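Local coordinates for CHAD domain protein (Streptomyces chartreusis, PDB 6RN5), which probably binds polyphosphate through a basic, all-helical CHAD fold, and binds copper(II) through histidine sites, at residues 65-70 / 283-288; 92-97 / 195-200; 109-114 / 349-354; 262-267 / 327-332; 318-323 / 353-358. All coordinates share one frame; numbering follows the deposited sequence.

Contact 1 of 5, residues 65-70 / 283-288; sequences SARRIS and LLRLHR. With SO4 (sulfate ion), chain G; SO4 (sulfate ion), chain F; SO4 (sulfate ion), chain I.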
# COMPACT_ATOMS: atom_id res chain seq x y z
N SER A 65 -7.02 31.86 17.76
CA SER A 65 -6.98 32.55 19.04
C SER A 65 -7.84 31.83 20.08
O SER A 65 -7.43 31.70 21.21
CB SER A 65 -7.39 34.01 18.89
OG SER A 65 -8.70 34.14 18.33
N ALA A 66 -9.02 31.37 19.70
CA ALA A 66 -9.86 30.59 20.58
C ALA A 66 -9.12 29.39 21.13
O ALA A 66 -9.18 29.11 22.31
CB ALA A 66 -11.11 30.13 19.87
N ARG A 67 -8.43 28.69 20.25
CA ARG A 67 -7.68 27.51 20.63
C ARG A 67 -6.55 27.86 21.60
O ARG A 67 -6.20 27.09 22.50
CB ARG A 67 -6.99 26.90 19.41
CG ARG A 67 -7.87 26.11 18.49
CD ARG A 67 -6.97 25.23 17.64
NE ARG A 67 -5.94 25.93 16.86
CZ ARG A 67 -5.98 26.05 15.53
NH1 ARG A 67 -5.01 26.64 14.87
NH2 ARG A 67 -7.02 25.58 14.83
N ARG A 68 -5.89 28.98 21.35
CA ARG A 68 -4.86 29.40 22.31
C ARG A 68 -5.40 29.75 23.69
O ARG A 68 -4.72 29.53 24.68
CB ARG A 68 -4.02 30.55 21.79
CG ARG A 68 -3.08 30.11 20.72
CD ARG A 68 -2.58 31.28 19.86
NE ARG A 68 -1.41 30.85 19.14
CZ ARG A 68 -1.42 30.14 18.03
NH1 ARG A 68 -2.55 29.79 17.45
NH2 ARG A 68 -0.27 29.80 17.46
N ILE A 69 -6.56 30.37 23.74
CA ILE A 69 -7.11 30.78 25.01
C ILE A 69 -7.53 29.51 25.78
O ILE A 69 -7.23 29.34 26.97
CB ILE A 69 -8.29 31.72 24.78
CG1 ILE A 69 -7.78 33.03 24.17
CG2 ILE A 69 -9.02 32.01 26.05
CD1 ILE A 69 -8.88 33.98 23.72
N SER A 70 -8.16 28.60 25.05
CA SER A 70 -8.66 27.40 25.62
C SER A 70 -7.49 26.57 26.18
O SER A 70 -7.54 26.06 27.31
CB SER A 70 -9.50 26.64 24.58
OG SER A 70 -10.22 25.64 25.21
N LEU A 283 -1.67 17.04 22.78
CA LEU A 283 -0.75 17.36 23.87
C LEU A 283 0.40 18.23 23.28
O LEU A 283 0.94 19.11 23.93
CB LEU A 283 -0.19 16.09 24.52
CG LEU A 283 -1.18 15.29 25.38
CD1 LEU A 283 -0.69 13.87 25.67
CD2 LEU A 283 -1.51 15.97 26.70
N LEU A 284 0.77 17.95 22.06
CA LEU A 284 1.85 18.70 21.43
C LEU A 284 1.43 20.15 21.22
O LEU A 284 2.17 21.09 21.50
CB LEU A 284 2.30 18.02 20.14
CG LEU A 284 3.23 18.89 19.29
CD1 LEU A 284 4.48 19.21 20.07
CD2 LEU A 284 3.60 18.13 18.03
N ARG A 285 0.19 20.32 20.81
CA ARG A 285 -0.35 21.65 20.66
C ARG A 285 -0.44 22.43 21.97
O ARG A 285 -0.07 23.62 22.03
CB ARG A 285 -1.69 21.60 19.95
CG ARG A 285 -1.86 22.87 19.14
CD ARG A 285 -2.95 22.79 18.13
NE ARG A 285 -4.22 22.40 18.72
CZ ARG A 285 -5.31 22.12 18.01
NH1 ARG A 285 -5.28 22.24 16.68
NH2 ARG A 285 -6.43 21.74 18.61
N LEU A 286 -0.87 21.74 23.04
CA LEU A 286 -0.87 22.32 24.38
C LEU A 286 0.50 22.82 24.75
O LEU A 286 0.63 23.92 25.29
CB LEU A 286 -1.41 21.31 25.41
CG LEU A 286 -2.93 21.08 25.27
CD1 LEU A 286 -3.51 19.94 26.14
CD2 LEU A 286 -3.64 22.37 25.61
N HIS A 287 1.52 22.02 24.45
CA HIS A 287 2.92 22.35 24.75
C HIS A 287 3.37 23.57 23.90
O HIS A 287 3.98 24.46 24.38
CB HIS A 287 3.81 21.09 24.49
CG HIS A 287 5.28 21.34 24.52
ND1 HIS A 287 5.93 21.87 25.61
CD2 HIS A 287 6.24 21.11 23.59
CE1 HIS A 287 7.22 21.96 25.35
NE2 HIS A 287 7.44 21.50 24.13
N ARG A 288 2.96 23.64 22.65
CA ARG A 288 3.40 24.75 21.81
C ARG A 288 2.88 26.06 22.34
O ARG A 288 3.63 27.01 22.46
CB ARG A 288 2.97 24.53 20.36
CG ARG A 288 3.97 23.67 19.56
CD ARG A 288 4.11 24.28 18.15
NE ARG A 288 2.80 24.17 17.55
CZ ARG A 288 2.00 25.13 17.10
NH1 ARG A 288 2.36 26.40 17.00
NH2 ARG A 288 0.82 24.75 16.65
S SO4 G . -1.23 27.03 15.03
O1 SO4 G . -2.42 27.80 15.32
O2 SO4 G . -0.09 27.97 15.08
O3 SO4 G . -1.30 26.42 13.70
O4 SO4 G . -1.15 25.92 16.02
S SO4 F . -8.52 21.24 15.12
O1 SO4 F . -8.97 22.41 15.94
O2 SO4 F . -7.43 21.66 14.24
O3 SO4 F . -8.04 20.09 15.99
O4 SO4 F . -9.66 20.86 14.26
S SO4 I . -6.34 25.69 11.16
O1 SO4 I . -7.50 25.84 12.04
O2 SO4 I . -5.21 26.53 11.70
O3 SO4 I . -6.62 26.21 9.83
O4 SO4 I . -5.91 24.30 11.12

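Contact 2 of 5, residues 92-97 / 195-200; sequences LAWVSG and LQAMGS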
# COMPACT_ATOMS: atom_id res chain seq x y z
N LEU A 92 -15.41 27.88 24.36
CA LEU A 92 -14.35 28.10 23.40
C LEU A 92 -14.12 26.91 22.47
O LEU A 92 -13.85 27.09 21.29
CB LEU A 92 -13.06 28.42 24.14
CG LEU A 92 -13.02 29.80 24.81
CD1 LEU A 92 -11.88 29.89 25.80
CD2 LEU A 92 -12.95 30.90 23.74
N ALA A 93 -14.20 25.70 23.03
CA ALA A 93 -14.08 24.48 22.22
C ALA A 93 -15.24 24.39 21.22
O ALA A 93 -15.04 24.07 20.02
CB ALA A 93 -14.07 23.26 23.13
N TRP A 94 -16.45 24.65 21.70
CA TRP A 94 -17.59 24.72 20.81
C TRP A 94 -17.30 25.75 19.68
O TRP A 94 -17.55 25.49 18.52
CB TRP A 94 -18.87 25.02 21.58
CG TRP A 94 -20.02 25.30 20.66
CD1 TRP A 94 -20.71 24.39 19.91
CD2 TRP A 94 -20.59 26.58 20.36
NE1 TRP A 94 -21.65 25.03 19.14
CE2 TRP A 94 -21.62 26.37 19.41
CE3 TRP A 94 -20.33 27.88 20.79
CZ2 TRP A 94 -22.39 27.43 18.90
CZ3 TRP A 94 -21.10 28.92 20.28
CH2 TRP A 94 -22.11 28.70 19.35
N VAL A 95 -16.72 26.89 20.00
CA VAL A 95 -16.49 27.88 18.96
C VAL A 95 -15.48 27.38 17.93
O VAL A 95 -15.68 27.53 16.70
CB VAL A 95 -15.99 29.21 19.54
CG1 VAL A 95 -15.47 30.12 18.42
CG2 VAL A 95 -17.07 29.91 20.37
N SER A 96 -14.32 26.92 18.40
CA SER A 96 -13.23 26.60 17.47
C SER A 96 -13.61 25.38 16.60
O SER A 96 -13.30 25.36 15.41
CB SER A 96 -11.91 26.39 18.20
OG SER A 96 -12.06 25.27 19.02
N GLY A 97 -14.30 24.41 17.19
CA GLY A 97 -14.81 23.23 16.45
C GLY A 97 -15.88 23.57 15.39
O GLY A 97 -15.84 23.08 14.27
N LEU A 195 -22.40 29.75 10.34
CA LEU A 195 -22.92 31.11 10.30
C LEU A 195 -24.11 31.24 11.22
O LEU A 195 -24.28 32.25 11.86
CB LEU A 195 -23.31 31.55 8.89
CG LEU A 195 -22.10 31.67 8.00
CD1 LEU A 195 -22.55 32.15 6.64
CD2 LEU A 195 -21.08 32.63 8.64
N GLN A 196 -24.92 30.21 11.32
CA GLN A 196 -25.97 30.24 12.33
C GLN A 196 -25.40 30.39 13.76
O GLN A 196 -25.87 31.25 14.57
CB GLN A 196 -26.87 29.02 12.24
CG GLN A 196 -27.73 29.04 10.98
CD GLN A 196 -28.55 27.78 10.84
OE1 GLN A 196 -28.07 26.69 11.14
NE2 GLN A 196 -29.81 27.92 10.41
N ALA A 197 -24.42 29.57 14.08
CA ALA A 197 -23.74 29.61 15.41
C ALA A 197 -23.22 30.98 15.75
O ALA A 197 -23.36 31.44 16.88
CB ALA A 197 -22.61 28.63 15.43
N MET A 198 -22.63 31.63 14.76
CA MET A 198 -22.05 32.94 14.94
C MET A 198 -23.06 34.05 15.15
O MET A 198 -22.72 35.08 15.71
CB MET A 198 -21.20 33.30 13.75
CG MET A 198 -19.92 32.49 13.78
SD MET A 198 -18.75 33.22 12.68
CE MET A 198 -18.22 34.63 13.67
N GLY A 199 -24.30 33.85 14.70
CA GLY A 199 -25.38 34.78 15.03
C GLY A 199 -26.12 34.45 16.33
O GLY A 199 -27.03 35.17 16.71
N SER A 200 -25.71 33.40 17.04
CA SER A 200 -26.52 32.87 18.16
C SER A 200 -26.19 33.55 19.46
O SER A 200 -25.15 34.18 19.62
CB SER A 200 -26.29 31.36 18.36
OG SER A 200 -24.94 31.08 18.70

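Contact 3 of 5, residues 109-114 / 349-354; sequences LERLLN and ADQRHE. With CU (copper (II) ion), chain C.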
# COMPACT_ATOMS: atom_id res chain seq x y z
N LEU A 109 -11.79 16.81 0.84
CA LEU A 109 -12.16 16.55 -0.55
C LEU A 109 -10.95 16.67 -1.43
O LEU A 109 -10.63 15.78 -2.24
CB LEU A 109 -13.25 17.52 -1.02
CG LEU A 109 -13.67 17.43 -2.50
CD1 LEU A 109 -14.00 16.00 -2.92
CD2 LEU A 109 -14.85 18.34 -2.80
N GLU A 110 -10.25 17.78 -1.27
CA GLU A 110 -9.01 18.00 -2.02
C GLU A 110 -7.98 16.87 -1.86
O GLU A 110 -7.41 16.38 -2.84
CB GLU A 110 -8.40 19.30 -1.58
CG GLU A 110 -7.06 19.51 -2.22
CD GLU A 110 -6.82 20.95 -2.59
OE1 GLU A 110 -7.23 21.83 -1.78
OE2 GLU A 110 -6.21 21.17 -3.68
N ARG A 111 -7.73 16.47 -0.61
CA ARG A 111 -6.80 15.41 -0.34
C ARG A 111 -7.26 14.16 -1.08
O ARG A 111 -6.46 13.46 -1.72
CB ARG A 111 -6.75 15.16 1.18
CG ARG A 111 -6.19 13.83 1.61
CD ARG A 111 -6.11 13.69 3.13
NE ARG A 111 -4.91 14.34 3.64
CZ ARG A 111 -3.71 13.79 3.73
NH1 ARG A 111 -3.49 12.50 3.45
NH2 ARG A 111 -2.73 14.53 4.19
N LEU A 112 -8.56 13.86 -1.03
CA LEU A 112 -9.03 12.64 -1.67
C LEU A 112 -8.99 12.72 -3.20
O LEU A 112 -8.60 11.75 -3.89
CB LEU A 112 -10.43 12.28 -1.17
CG LEU A 112 -10.48 11.79 0.30
CD1 LEU A 112 -11.89 11.83 0.88
CD2 LEU A 112 -9.92 10.40 0.50
N LEU A 113 -9.39 13.84 -3.76
CA LEU A 113 -9.27 13.99 -5.24
C LEU A 113 -7.83 13.92 -5.73
O LEU A 113 -7.55 13.22 -6.70
CB LEU A 113 -9.95 15.25 -5.76
CG LEU A 113 -11.47 15.22 -5.48
CD1 LEU A 113 -12.15 16.52 -5.89
CD2 LEU A 113 -12.18 14.06 -6.19
N ASN A 114 -6.91 14.58 -5.04
CA ASN A 114 -5.48 14.42 -5.34
C ASN A 114 -5.07 12.95 -5.30
O ASN A 114 -4.45 12.48 -6.23
CB ASN A 114 -4.61 15.23 -4.37
CG ASN A 114 -4.69 16.72 -4.62
OD1 ASN A 114 -4.95 17.16 -5.75
ND2 ASN A 114 -4.50 17.49 -3.59
N ALA A 349 -7.08 2.40 1.53
CA ALA A 349 -5.82 1.77 1.81
C ALA A 349 -4.66 2.76 1.68
O ALA A 349 -3.78 2.86 2.56
CB ALA A 349 -5.61 0.58 0.86
N ASP A 350 -4.68 3.50 0.57
CA ASP A 350 -3.75 4.58 0.38
C ASP A 350 -3.66 5.53 1.59
O ASP A 350 -2.56 5.87 2.07
CB ASP A 350 -4.16 5.41 -0.86
CG ASP A 350 -3.17 6.49 -1.16
OD1 ASP A 350 -2.08 6.12 -1.63
OD2 ASP A 350 -3.48 7.68 -0.92
N GLN A 351 -4.80 5.97 2.09
CA GLN A 351 -4.80 6.95 3.17
C GLN A 351 -4.37 6.27 4.48
O GLN A 351 -3.73 6.90 5.31
CB GLN A 351 -6.17 7.65 3.28
CG GLN A 351 -6.49 8.46 2.01
CD GLN A 351 -5.52 9.61 1.85
OE1 GLN A 351 -5.47 10.49 2.72
NE2 GLN A 351 -4.68 9.55 0.79
N ARG A 352 -4.65 4.99 4.64
CA ARG A 352 -4.12 4.28 5.81
C ARG A 352 -2.61 4.12 5.71
O ARG A 352 -1.90 4.18 6.73
CB ARG A 352 -4.78 2.92 5.99
CG ARG A 352 -6.23 2.98 6.37
CD ARG A 352 -6.47 3.88 7.58
NE ARG A 352 -5.68 3.56 8.79
CZ ARG A 352 -5.77 4.22 9.95
NH1 ARG A 352 -6.58 5.27 10.09
NH2 ARG A 352 -5.05 3.83 10.99
N HIS A 353 -2.09 3.99 4.48
CA HIS A 353 -0.63 3.99 4.28
C HIS A 353 -0.03 5.33 4.63
O HIS A 353 1.05 5.36 5.19
CB HIS A 353 -0.20 3.51 2.86
CG HIS A 353 -0.67 2.12 2.54
ND1 HIS A 353 -0.84 1.16 3.52
CD2 HIS A 353 -1.03 1.54 1.37
CE1 HIS A 353 -1.28 0.04 2.96
NE2 HIS A 353 -1.40 0.24 1.66
N GLU A 354 -0.73 6.42 4.34
CA GLU A 354 -0.28 7.76 4.76
C GLU A 354 -0.34 7.89 6.29
O GLU A 354 0.47 8.56 6.87
CB GLU A 354 -1.12 8.86 4.12
CG GLU A 354 -1.02 8.96 2.60
CD GLU A 354 0.29 9.60 2.10
OE1 GLU A 354 1.07 10.15 2.91
OE2 GLU A 354 0.56 9.55 0.87
CU CU C . -2.18 -0.32 -0.65

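Contact 4 of 5, residues 262-267 / 327-332; sequences HGLSPD and AAQAAR. With CU (copper (II) ion), chain B.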
# COMPACT_ATOMS: atom_id res chain seq x y z
N HIS A 262 -12.22 -3.81 6.60
CA HIS A 262 -13.01 -3.93 7.84
C HIS A 262 -14.37 -3.38 7.50
O HIS A 262 -14.50 -2.61 6.52
CB HIS A 262 -12.38 -3.15 9.02
CG HIS A 262 -12.33 -1.67 8.82
ND1 HIS A 262 -13.45 -0.87 8.76
CD2 HIS A 262 -11.28 -0.84 8.58
CE1 HIS A 262 -13.10 0.38 8.54
NE2 HIS A 262 -11.79 0.42 8.43
N GLY A 263 -15.38 -3.78 8.28
CA GLY A 263 -16.73 -3.20 8.16
C GLY A 263 -16.89 -1.92 8.98
O GLY A 263 -15.93 -1.39 9.54
N LEU A 264 -18.12 -1.43 9.08
CA LEU A 264 -18.36 -0.14 9.73
C LEU A 264 -19.62 -0.15 10.57
O LEU A 264 -20.72 -0.22 10.03
CB LEU A 264 -18.47 0.99 8.66
CG LEU A 264 -17.22 1.63 8.01
CD1 LEU A 264 -17.63 2.82 7.15
CD2 LEU A 264 -16.18 2.10 9.03
N SER A 265 -19.44 -0.09 11.90
CA SER A 265 -20.54 0.14 12.87
C SER A 265 -20.14 1.23 13.87
O SER A 265 -18.94 1.49 14.04
CB SER A 265 -20.84 -1.14 13.67
OG SER A 265 -20.53 -2.30 12.94
N PRO A 266 -21.13 1.86 14.55
CA PRO A 266 -20.76 2.70 15.71
C PRO A 266 -20.11 1.92 16.90
O PRO A 266 -19.57 2.55 17.81
CB PRO A 266 -22.09 3.35 16.11
CG PRO A 266 -22.91 3.34 14.86
CD PRO A 266 -22.54 2.06 14.17
N ASP A 267 -20.16 0.58 16.89
CA ASP A 267 -19.43 -0.26 17.85
C ASP A 267 -18.03 -0.63 17.40
O ASP A 267 -17.16 -0.90 18.23
CB ASP A 267 -20.20 -1.54 18.13
CG ASP A 267 -21.53 -1.28 18.78
OD1 ASP A 267 -22.40 -0.67 18.11
OD2 ASP A 267 -21.72 -1.67 19.95
N ALA A 327 -13.56 7.63 2.79
CA ALA A 327 -13.58 6.70 1.67
C ALA A 327 -14.34 5.43 2.04
O ALA A 327 -15.15 4.94 1.25
CB ALA A 327 -12.18 6.36 1.25
N ALA A 328 -14.08 4.90 3.23
CA ALA A 328 -14.76 3.69 3.67
C ALA A 328 -16.28 3.93 3.73
O ALA A 328 -17.07 3.16 3.18
CB ALA A 328 -14.22 3.18 5.03
N GLN A 329 -16.67 5.03 4.35
CA GLN A 329 -18.04 5.36 4.50
C GLN A 329 -18.71 5.58 3.14
O GLN A 329 -19.80 5.13 2.93
CB GLN A 329 -18.21 6.57 5.45
CG GLN A 329 -19.68 6.87 5.83
CD GLN A 329 -20.41 5.71 6.55
OE1 GLN A 329 -19.87 5.10 7.48
NE2 GLN A 329 -21.62 5.41 6.11
N ALA A 330 -18.05 6.25 2.22
CA ALA A 330 -18.60 6.40 0.91
C ALA A 330 -18.85 5.05 0.20
O ALA A 330 -19.78 4.91 -0.57
CB ALA A 330 -17.66 7.27 0.05
N ALA A 331 -18.01 4.08 0.46
CA ALA A 331 -18.17 2.74 -0.11
C ALA A 331 -19.43 2.02 0.38
O ALA A 331 -19.85 1.06 -0.25
CB ALA A 331 -16.94 1.90 0.23
N ARG A 332 -20.03 2.50 1.48
CA ARG A 332 -21.30 1.96 1.93
C ARG A 332 -22.52 2.69 1.37
O ARG A 332 -23.62 2.35 1.71
CB ARG A 332 -21.38 2.05 3.44
CG ARG A 332 -20.16 1.55 4.15
CD ARG A 332 -20.43 1.42 5.65
NE ARG A 332 -20.62 -0.00 6.00
CZ ARG A 332 -21.79 -0.64 6.10
NH1 ARG A 332 -21.81 -1.93 6.41
NH2 ARG A 332 -22.96 -0.01 5.92
CU CU B . -10.45 2.09 7.95

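Contact 5 of 5, residues 318-323 / 353-358; sequences RDASEA and HEVEAA. With CU (copper (II) ion), chain C; SO4 (sulfate ion), chain F.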
# COMPACT_ATOMS: atom_id res chain seq x y z
N ARG A 318 -3.83 12.78 11.24
CA ARG A 318 -5.21 13.04 11.52
C ARG A 318 -5.99 13.20 10.22
O ARG A 318 -7.05 12.60 10.08
CB ARG A 318 -5.32 14.30 12.38
CG ARG A 318 -6.68 14.51 13.02
CD ARG A 318 -7.61 15.31 12.16
NE ARG A 318 -7.10 16.65 11.88
CZ ARG A 318 -7.52 17.77 12.48
NH1 ARG A 318 -8.46 17.75 13.44
NH2 ARG A 318 -7.00 18.92 12.11
N ASP A 319 -5.46 13.98 9.29
CA ASP A 319 -6.12 14.20 8.02
C ASP A 319 -6.20 12.90 7.24
O ASP A 319 -7.24 12.60 6.67
CB ASP A 319 -5.39 15.27 7.15
CG ASP A 319 -5.49 16.70 7.75
OD1 ASP A 319 -6.30 16.95 8.66
OD2 ASP A 319 -4.72 17.56 7.31
N ALA A 320 -5.10 12.14 7.18
CA ALA A 320 -5.15 10.88 6.44
C ALA A 320 -6.14 9.90 7.10
O ALA A 320 -6.89 9.15 6.42
CB ALA A 320 -3.76 10.27 6.34
N SER A 321 -6.14 9.87 8.43
CA SER A 321 -7.08 9.06 9.16
C SER A 321 -8.53 9.38 8.78
O SER A 321 -9.31 8.47 8.47
CB SER A 321 -6.85 9.23 10.66
OG SER A 321 -7.78 8.47 11.38
N GLU A 322 -8.87 10.66 8.77
CA GLU A 322 -10.25 11.09 8.54
C GLU A 322 -10.59 10.90 7.04
O GLU A 322 -11.71 10.56 6.67
CB GLU A 322 -10.46 12.56 8.94
CG GLU A 322 -10.71 12.86 10.42
CD GLU A 322 -11.99 12.20 10.96
OE1 GLU A 322 -13.02 12.07 10.24
OE2 GLU A 322 -12.00 11.78 12.13
N ALA A 323 -9.62 11.11 6.18
CA ALA A 323 -9.85 10.88 4.79
C ALA A 323 -10.13 9.40 4.52
O ALA A 323 -11.02 9.07 3.73
CB ALA A 323 -8.69 11.36 3.98
N HIS A 353 -2.09 3.99 4.48
CA HIS A 353 -0.63 3.99 4.28
C HIS A 353 -0.03 5.33 4.63
O HIS A 353 1.05 5.36 5.19
CB HIS A 353 -0.20 3.51 2.86
CG HIS A 353 -0.67 2.12 2.54
ND1 HIS A 353 -0.84 1.16 3.52
CD2 HIS A 353 -1.03 1.54 1.37
CE1 HIS A 353 -1.28 0.04 2.96
NE2 HIS A 353 -1.40 0.24 1.66
N GLU A 354 -0.73 6.42 4.34
CA GLU A 354 -0.28 7.76 4.76
C GLU A 354 -0.34 7.89 6.29
O GLU A 354 0.47 8.56 6.87
CB GLU A 354 -1.12 8.86 4.12
CG GLU A 354 -1.02 8.96 2.60
CD GLU A 354 0.29 9.60 2.10
OE1 GLU A 354 1.07 10.15 2.91
OE2 GLU A 354 0.56 9.55 0.87
N VAL A 355 -1.29 7.24 6.96
CA VAL A 355 -1.32 7.32 8.45
C VAL A 355 -0.03 6.73 9.00
O VAL A 355 0.67 7.37 9.78
CB VAL A 355 -2.59 6.65 9.06
CG1 VAL A 355 -2.48 6.51 10.59
CG2 VAL A 355 -3.84 7.44 8.70
N GLU A 356 0.31 5.53 8.56
CA GLU A 356 1.57 4.89 8.92
C GLU A 356 2.80 5.71 8.55
O GLU A 356 3.67 5.90 9.38
CB GLU A 356 1.67 3.49 8.28
CG GLU A 356 1.06 2.38 9.15
CD GLU A 356 1.80 2.14 10.48
OE1 GLU A 356 3.04 1.95 10.50
OE2 GLU A 356 1.15 2.14 11.55
N ALA A 357 2.87 6.24 7.35
CA ALA A 357 4.00 7.12 7.05
C ALA A 357 4.03 8.31 7.99
O ALA A 357 5.10 8.75 8.44
CB ALA A 357 3.96 7.59 5.59
N ALA A 358 2.87 8.87 8.32
CA ALA A 358 2.92 10.00 9.18
C ALA A 358 3.47 9.60 10.58
O ALA A 358 4.17 10.40 11.24
CB ALA A 358 1.58 10.66 9.29
CU CU C . -2.18 -0.32 -0.65
S SO4 F . -8.52 21.24 15.12
O1 SO4 F . -8.97 22.41 15.94
O2 SO4 F . -7.43 21.66 14.24
O3 SO4 F . -8.04 20.09 15.99
O4 SO4 F . -9.66 20.86 14.26

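Contact 1 of 5, residues 65-70 / 283-288
R285, the first residue of 283-288 to reach across, lays its guanidinium flat over the aliphatic end of R67, with CZ of R285 3.5 Å from CD of R67. The two guanidinium planes are only 11° apart and their centres 4.7 Å, an offset stack of like charges, probably made tolerable by the sulfates around it. A bend at chi3 (55°) turns the R285 head to a sulfate, which it meets edge-on through two weak bonds from NH1 and NH2; R281 holds the same ion. R67 faces a different sulfate with its own edge, NH2 giving a nearly straight bond of 2.8 Å to O1 while NH1 reaches O2. Such a row of arginines fits the polyphosphate binding expected of a CHAD domain: sulfate resembles a phosphate unit, and a planar cation with several N-H groups suits a chain of anions. One turn further on, R288, bent at chi2 and chi3, brings the edge of its guanidinium to a third sulfate, its NH1 bonding weakly to O2. From 65-70 the same ion takes R67 NH1 and R68 NH1 at a single oxygen, O1, each 2.9 Å away. R68 NH2 meets O2 at 3.0 Å and stands 4.3 Å from R288 NH1, a closeness the shared sulfate would offset. R68 also forms a salt bridge with E292, and R67 NE a hydrogen bond with the hydroxyl of Y289.

Contact 2 of 5, residues 92-97 / 195-200
The hydroxyl oxygen OG of S200 serves two backbone groups while it rests against the indole of W94. It caps the backbone N of F203, and it also turns back to O of A197, at a distance short enough to leave the exact geometry doubtful. Serine suits this N-cap because its short side chain can place an oxygen by the N-H groups of the helix's first turn, here that of F203: chi1 of 63° sets OG between the backbone N and the carbonyl carbon. W94 meets that oxygen with its six-membered ring, CH2 lying 3.8 Å from OG and the oxygen close to the ring plane, at the edge. Beside it the methyl of A197 approaches obliquely, its CB 3.7 Å from CZ2 of W94 and 4.0 Å from CH2. A small residue fits here, since the indole comes right up to the end of the helix. W94 spans the distance by holding CG anti to its backbone N (chi1 171°), which carries the benzene half of the indole out from its own helix toward 195-200. Its ring also takes part in a cation-pi contact with R202, just past the cap, and touches F203. The contact lies at the surface, where a tryptophan from the first third of helix 82-120 packs against the junction at which helix 170-198 ends and helix 201-213 starts.

Contact 3 of 5, residues 109-114 / 349-354
R111 points its CB toward helix 349-354 and meets the side-chain oxygen of Q351 along much of its length. CG, anti to the backbone N, lies 3.6 Å from OE1 of Q351, and CD comes to 3.3 Å of the same atom. There the chain bends (chi3 -82°), so that the guanidinium turns an edge to the same oxygen. At the tip NH1 donates to OE1 of Q351, 2.9 Å away and nearly straight at 168°. The bond lies in the guanidinium plane of R111 and falls on a lone pair in the carbonyl plane of Q351. Arginine suits the place because its aliphatic part packs while its end donates; a glutamine can accept at OE1 and donate at NE2. That NE2 goes to OD2 of D350, 2.8 Å off on the anti side of the carboxylate, and D350 in turn pairs with R118. These links run arginine, amide, carboxylate, arginine, and would fix which way the buried amide is flipped. L112 adds an apolar touch, its CD2 4.2 Å from CG of Q351. The segments 109-114 and 349-354 run at 110° to each other, their axes 11.5 Å apart at the closest. On 349-354 H353 binds a copper(II) ion through NE2 at a rather long 2.5 Å, and H353 of the second subunit is its other protein ligand, an arrangement characteristic of a metal site bridging two chains.

Contact 4 of 5, residues 262-267 / 327-332
L264 is the residue of 262-267 that packs on helix 305-331; two residues earlier the loop carries a copper ligand. H262 gives NE2 to a copper(II) ion at 2.2 Å, which H271 and H348 also bind, while its ND1 donates to O of G263 at 2.7 Å. Histidine suits this because one ring nitrogen can hold the metal as the other fixes the rotation of the ring. L264 then points across, and its CD1 enters between three residues: it lies 4.0 Å from CB of A328, 3.5 Å from CD of R332 and a tight 3.2 Å from OE1 of Q329. R332 bends at chi3 (104°), passing along CB of L264, with the carbonyl oxygen of that leucine loosely over one guanidinium face, toward its rim. Y342 of the second subunit packs on A328. The contact is thus chiefly van der Waals, with the aliphatic stem of an arginine serving as a greasy wall, whereas the directional bonds belong to the copper ligand.

Contact 5 of 5, residues 318-323 / 353-358
Apolar packing carries this contact, with A320 at its centre. Its CB meets two neighbours of the opposing helix, lying 3.7 Å from CG2 of V355 and equally far from CB of E354. The same valine methyl presses on the backbone of the next residue, CG2 of V355 being 3.4 Å from N of S321, and lies 4.0 Å from CB of S321. V355 does this with one branch: CG1 is anti to its backbone N (chi1 170°), and CG2 is the branch turned to the other helix. Small residues suit the crossing, since the CA atoms of A320 and V355 come within 5.6 Å and the axes of the two segments within 8.2 Å. The polar groups bond to partners outside the two segments or within one of them. OG of S321 is hydrogen-bonded to D274, so its side chain packs through CB while the hydroxyl is engaged. R318 points its CB away from 353-358; its NE forms a salt bridge with OD1 of D319, its hydrogen bond weak, and NH1 and NH2 reach a sulfate by weak bonds, the ion being held also by R281. H353 directs its CB away from 318-323 and takes no part in the packing. With 163° between the two segments, they form part of the antiparallel pair of an alpha-helical hairpin, helix 305-331 followed in the chain by helix 338-366, one of the up-and-down pairings of an all-helical protein.

How the contacts relate
Contacts 1 and 2 touch: I69 CG2 of contact 1 packs on L92 CD1 of contact 2 at 3.6 Å, so the arginine cluster and the tryptophan junction back onto adjoining helices. Contacts 3 and 5 form a second group, their centres 8 Å apart; they share H353 and E354, and A323 packs on both R111 and Q351. Contact 4 lies about 16 Å from each of these, centre to centre, and supplies H262 to the copper site shared with H271 and H348; the side chain of Q351 in contact 3 is about 8 Å from that ion. Contacts 1 and 5, with centres about 22 Å apart, both reach one sulfate through weak bonds, consistent with a basic surface running from R285 to R318.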